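Local structure of hydrazine synthase alpha subunit (Candidatus Kuenenia stuttgartiensis, 5C2V) at residues D[232-235]-D[236-240]; D[290-294]-D[295-299]. The protein catalyses, as part of the hydrazine synthase complex, the condensation of hydroxylamine with ammonia to give hydrazine. One frame throughout, in Å; residues are numbered along the deposited sequence.

Interaction 1: D[232-235]-D[236-240]; sequences WLTP and DGNIL
T234 meets D236 and N238 across the turn that joins strands 228-233 and 239-245, and its hydroxyl ties that turn together. OG1 sits between its own backbone N and carbonyl carbon (chi1 70°), which turns it inward to accept from N238 N at 2.5 Å while donating to D236 OD1 at 2.6 Å. D236 OD1 takes a second hydrogen bond, from N238 ND2 at 2.6 Å. The two donors come at the carboxylate oxygen from opposite faces of its plane, while OD1 lies in the amide plane of N238. The backbone underneath is a type I turn from T234 to G237, with G237 N bonded to T234 O at 3.0 Å. T234 N to N238 O, 2.8 Å, closes the hairpin behind it. G237 has a positive phi (91°), as in a G1 beta bulge. The methyl of T234 points back to the strands, CG2 lying 3.9 Å from L240 CB. L240 pairs with W232 in an antiparallel hydrogen-bonded pair, with L240 N to W232 O at 2.9 Å; the return bond, from W232 N to L240 O, is weak. Their side chains leave the same face of the sheet, but the indole leads away from the hairpin. L233 and I239 occupy the other face, their methyls CD2 and CD1 4.2 Å apart. V261 of strand 256-262 touches T234 and L240, and D236 packs on Q58 of the gamma subunit. The chemistry implies a turn whose buried polar groups answer one another: one hydroxyl and one carboxylate oxygen each make two bonds, probably holding D236 and N238 in fixed rotation.

Interaction 2: D[290-294]-D[295-299]; sequences KITFG and DRKIV
This is a local hairpin contact, in which strands 285-291 and 297-303 of one four-stranded antiparallel sheet are joined by a short loop. K290 and V299 form the antiparallel hydrogen-bonded pair, and the nearly straight bond from K290 N to V299 O measures 2.9 Å. Next to it, I291 and I298 lie side by side on one face, CG1 to CG1 at 4.1 Å. T292 N to K297 O, 2.8 Å, closes the four-residue loop. A first torsion of 62° tucks T292 OG1 between backbone N and carbonyl carbon and turns the hydroxyl into that loop, where it accepts from K297 N at 2.5 Å and donates a hydrogen bond to D295 OD1 at 2.6 Å, nearly end-on to the C-O bond. On the other branch, the T292 and V299 side chains cross at about a right angle, with CG2 of T292 3.8 Å from CG2 of V299. R296 takes a left-handed backbone conformation (phi 55°) and sends its extended chain to a salt bridge with D319. K297 NZ forms a salt bridge with E327 and a second, long one with D295 OD2. Paired antiparallel strands in a four-stranded sheet of this kind are consistent with a blade of the six-bladed beta-propeller in the N-terminal domain.

Overall arrangement
Interactions 1 and 2 close the hairpins between the first two strands of two neighbouring four-stranded sheets, probably successive propeller blades, with their centres about 12 Å apart. In both, a threonine hydroxyl bridges a backbone N-H and an aspartate. The settings differ: 232-240 is largely buried, and its aspartate is also gripped by an asparagine amide, whereas 290-299 is partly buried, its aspartate is exposed, and R296 and K297 look to acidic partners outside the hairpin. The two hairpins touch directly. K290 makes a cation-pi contact with the indole of W232, I291 packs against P235 and L240, and R296 lies against P235, so apolar and cationic groups meet at the seam between the sheets.

Interaction 1: D[232-235]-D[236-240]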
loop_
_atom_site.group_PDB
_atom_site.type_symbol
_atom_site.label_atom_id
_atom_site.label_comp_id
_atom_site.label_asym_id
_atom_site.label_seq_id
_atom_site.Cartn_x
_atom_site.Cartn_y
_atom_site.Cartn_z
ATOM N N TRP D 232 -11.593 -23.305 -15.232
ATOM C CA TRP D 232 -10.723 -24.074 -16.114
ATOM C C TRP D 232 -10.267 -25.349 -15.403
ATOM O O TRP D 232 -10.783 -25.684 -14.336
ATOM C CB TRP D 232 -9.524 -23.233 -16.560
ATOM C CG TRP D 232 -8.869 -23.713 -17.825
ATOM C CD1 TRP D 232 -7.580 -24.140 -17.970
ATOM C CD2 TRP D 232 -9.475 -23.824 -19.121
ATOM N NE1 TRP D 232 -7.345 -24.504 -19.274
ATOM C CE2 TRP D 232 -8.492 -24.320 -20.001
ATOM C CE3 TRP D 232 -10.752 -23.549 -19.622
ATOM C CZ2 TRP D 232 -8.745 -24.547 -21.352
ATOM C CZ3 TRP D 232 -11.001 -23.776 -20.965
ATOM C CH2 TRP D 232 -10.003 -24.269 -21.813
ATOM N N LEU D 233 -9.311 -26.060 -15.991
ATOM C CA LEU D 233 -8.884 -27.347 -15.452
ATOM C C LEU D 233 -7.462 -27.324 -14.895
ATOM O O LEU D 233 -6.545 -26.791 -15.520
ATOM C CB LEU D 233 -8.993 -28.428 -16.529
ATOM C CG LEU D 233 -10.372 -28.602 -17.170
ATOM C CD1 LEU D 233 -10.324 -29.639 -18.282
ATOM C CD2 LEU D 233 -11.407 -28.979 -16.121
ATOM N N THR D 234 -7.293 -27.909 -13.712
ATOM C CA THR D 234 -5.971 -28.104 -13.129
ATOM C C THR D 234 -5.407 -29.442 -13.600
ATOM O O THR D 234 -6.168 -30.361 -13.908
ATOM C CB THR D 234 -6.013 -28.073 -11.587
ATOM O OG1 THR D 234 -6.670 -29.249 -11.099
ATOM C CG2 THR D 234 -6.750 -26.837 -11.094
ATOM N N PRO D 235 -4.071 -29.557 -13.666
ATOM C CA PRO D 235 -3.440 -30.808 -14.105
ATOM C C PRO D 235 -3.755 -31.997 -13.194
ATOM O O PRO D 235 -3.669 -33.142 -13.638
ATOM C CB PRO D 235 -1.944 -30.476 -14.069
ATOM C CG PRO D 235 -1.884 -28.991 -14.212
ATOM C CD PRO D 235 -3.082 -28.483 -13.471
ATOM N N ASP D 236 -4.111 -31.727 -11.940
ATOM C CA ASP D 236 -4.473 -32.787 -11.000
ATOM C C ASP D 236 -5.985 -33.028 -10.928
ATOM O O ASP D 236 -6.451 -33.810 -10.099
ATOM C CB ASP D 236 -3.920 -32.486 -9.603
ATOM C CG ASP D 236 -4.041 -31.027 -9.223
ATOM O OD1 ASP D 236 -5.148 -30.463 -9.342
ATOM O OD2 ASP D 236 -3.020 -30.446 -8.798
ATOM N N GLY D 237 -6.744 -32.362 -11.794
ATOM C CA GLY D 237 -8.174 -32.610 -11.889
ATOM C C GLY D 237 -9.114 -31.782 -11.028
ATOM O O GLY D 237 -10.179 -32.261 -10.634
ATOM N N ASN D 238 -8.725 -30.548 -10.721
ATOM C CA ASN D 238 -9.623 -29.624 -10.032
ATOM C C ASN D 238 -9.997 -28.434 -10.916
ATOM O O ASN D 238 -9.539 -28.328 -12.055
ATOM C CB ASN D 238 -8.991 -29.137 -8.730
ATOM C CG ASN D 238 -8.593 -30.279 -7.817
ATOM O OD1 ASN D 238 -9.381 -30.723 -6.980
ATOM N ND2 ASN D 238 -7.367 -30.764 -7.974
ATOM N N ILE D 239 -10.830 -27.542 -10.387
ATOM C CA ILE D 239 -11.312 -26.393 -11.148
ATOM C C ILE D 239 -10.559 -25.111 -10.795
ATOM O O ILE D 239 -10.609 -24.643 -9.657
ATOM C CB ILE D 239 -12.819 -26.158 -10.918
ATOM C CG1 ILE D 239 -13.606 -27.448 -11.162
ATOM C CG2 ILE D 239 -13.328 -25.036 -11.813
ATOM C CD1 ILE D 239 -13.481 -27.986 -12.571
ATOM N N LEU D 240 -9.865 -24.555 -11.783
ATOM C CA LEU D 240 -9.115 -23.314 -11.620
ATOM C C LEU D 240 -9.948 -22.119 -12.072
ATOM O O LEU D 240 -10.490 -22.123 -13.176
ATOM C CB LEU D 240 -7.810 -23.373 -12.416
ATOM C CG LEU D 240 -6.924 -22.126 -12.427
ATOM C CD1 LEU D 240 -6.083 -22.044 -11.163
ATOM C CD2 LEU D 240 -6.043 -22.103 -13.668
#

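Interaction 2: D[290-294]-D[295-299]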
loop_
_atom_site.group_PDB
_atom_site.type_symbol
_atom_site.label_atom_id
_atom_site.label_comp_id
_atom_site.label_asym_id
_atom_site.label_seq_id
_atom_site.Cartn_x
_atom_site.Cartn_y
_atom_site.Cartn_z
ATOM N N LYS D 290 -5.220 -19.818 -17.583
ATOM C CA LYS D 290 -5.001 -21.156 -18.118
ATOM C C LYS D 290 -3.592 -21.621 -17.760
ATOM O O LYS D 290 -2.761 -20.821 -17.332
ATOM C CB LYS D 290 -5.213 -21.181 -19.633
ATOM C CG LYS D 290 -6.619 -20.788 -20.064
ATOM C CD LYS D 290 -6.826 -20.975 -21.556
ATOM C CE LYS D 290 -8.150 -20.376 -22.004
ATOM N NZ LYS D 290 -9.305 -20.954 -21.263
ATOM N N ILE D 291 -3.326 -22.913 -17.928
ATOM C CA ILE D 291 -2.048 -23.482 -17.511
ATOM C C ILE D 291 -1.284 -24.117 -18.672
ATOM O O ILE D 291 -1.852 -24.872 -19.461
ATOM C CB ILE D 291 -2.249 -24.535 -16.401
ATOM C CG1 ILE D 291 -3.132 -23.967 -15.288
ATOM C CG2 ILE D 291 -0.909 -24.995 -15.848
ATOM C CD1 ILE D 291 -3.358 -24.917 -14.136
ATOM N N THR D 292 0.006 -23.803 -18.767
ATOM C CA THR D 292 0.860 -24.354 -19.815
ATOM C C THR D 292 1.248 -25.795 -19.513
ATOM O O THR D 292 1.372 -26.187 -18.355
ATOM C CB THR D 292 2.144 -23.527 -19.997
ATOM O OG1 THR D 292 2.907 -23.555 -18.784
ATOM C CG2 THR D 292 1.806 -22.089 -20.349
ATOM N N PHE D 293 1.417 -26.586 -20.566
ATOM C CA PHE D 293 1.760 -27.995 -20.422
ATOM C C PHE D 293 3.257 -28.253 -20.232
ATOM O O PHE D 293 3.643 -29.097 -19.425
ATOM C CB PHE D 293 1.226 -28.766 -21.628
ATOM C CG PHE D 293 -0.260 -28.636 -21.804
ATOM C CD1 PHE D 293 -1.126 -29.485 -21.135
ATOM C CD2 PHE D 293 -0.793 -27.643 -22.610
ATOM C CE1 PHE D 293 -2.494 -29.360 -21.283
ATOM C CE2 PHE D 293 -2.160 -27.513 -22.762
ATOM C CZ PHE D 293 -3.012 -28.372 -22.097
ATOM N N GLY D 294 4.096 -27.540 -20.979
ATOM C CA GLY D 294 5.529 -27.774 -20.923
ATOM C C GLY D 294 6.234 -27.392 -19.632
ATOM O O GLY D 294 6.837 -28.243 -18.978
ATOM N N ASP D 295 6.164 -26.118 -19.259
ATOM C CA ASP D 295 6.808 -25.649 -18.032
ATOM C C ASP D 295 5.830 -25.525 -16.867
ATOM O O ASP D 295 6.213 -25.106 -15.773
ATOM C CB ASP D 295 7.519 -24.312 -18.270
ATOM C CG ASP D 295 6.735 -23.379 -19.169
ATOM O OD1 ASP D 295 5.488 -23.457 -19.175
ATOM O OD2 ASP D 295 7.369 -22.564 -19.872
ATOM N N ARG D 296 4.572 -25.883 -17.114
ATOM C CA ARG D 296 3.520 -25.829 -16.099
ATOM C C ARG D 296 3.390 -24.447 -15.467
ATOM O O ARG D 296 3.625 -24.276 -14.271
ATOM C CB ARG D 296 3.772 -26.877 -15.013
ATOM C CG ARG D 296 3.204 -28.248 -15.327
ATOM C CD ARG D 296 3.723 -29.290 -14.353
ATOM N NE ARG D 296 2.799 -30.411 -14.206
ATOM C CZ ARG D 296 2.018 -30.596 -13.147
ATOM N NH1 ARG D 296 2.053 -29.737 -12.138
ATOM N NH2 ARG D 296 1.204 -31.641 -13.094
ATOM N N LYS D 297 3.005 -23.468 -16.276
ATOM C CA LYS D 297 2.830 -22.107 -15.790
ATOM C C LYS D 297 1.374 -21.679 -15.878
ATOM O O LYS D 297 0.719 -21.884 -16.900
ATOM C CB LYS D 297 3.700 -21.130 -16.584
ATOM C CG LYS D 297 5.195 -21.338 -16.426
ATOM C CD LYS D 297 5.973 -20.322 -17.248
ATOM C CE LYS D 297 7.471 -20.496 -17.072
ATOM N NZ LYS D 297 8.240 -19.523 -17.896
ATOM N N ILE D 298 0.869 -21.079 -14.807
ATOM C CA ILE D 298 -0.439 -20.454 -14.860
ATOM C C ILE D 298 -0.268 -19.120 -15.562
ATOM O O ILE D 298 0.441 -18.238 -15.073
ATOM C CB ILE D 298 -1.046 -20.233 -13.461
ATOM C CG1 ILE D 298 -1.120 -21.550 -12.686
ATOM C CG2 ILE D 298 -2.424 -19.594 -13.572
ATOM C CD1 ILE D 298 -1.632 -21.393 -11.270
ATOM N N VAL D 299 -0.925 -18.983 -16.707
ATOM C CA VAL D 299 -0.844 -17.771 -17.508
ATOM C C VAL D 299 -2.200 -17.094 -17.504
ATOM O O VAL D 299 -3.208 -17.704 -17.861
ATOM C CB VAL D 299 -0.410 -18.066 -18.957
ATOM C CG1 VAL D 299 -0.496 -16.806 -19.806
ATOM C CG2 VAL D 299 0.996 -18.642 -18.985
#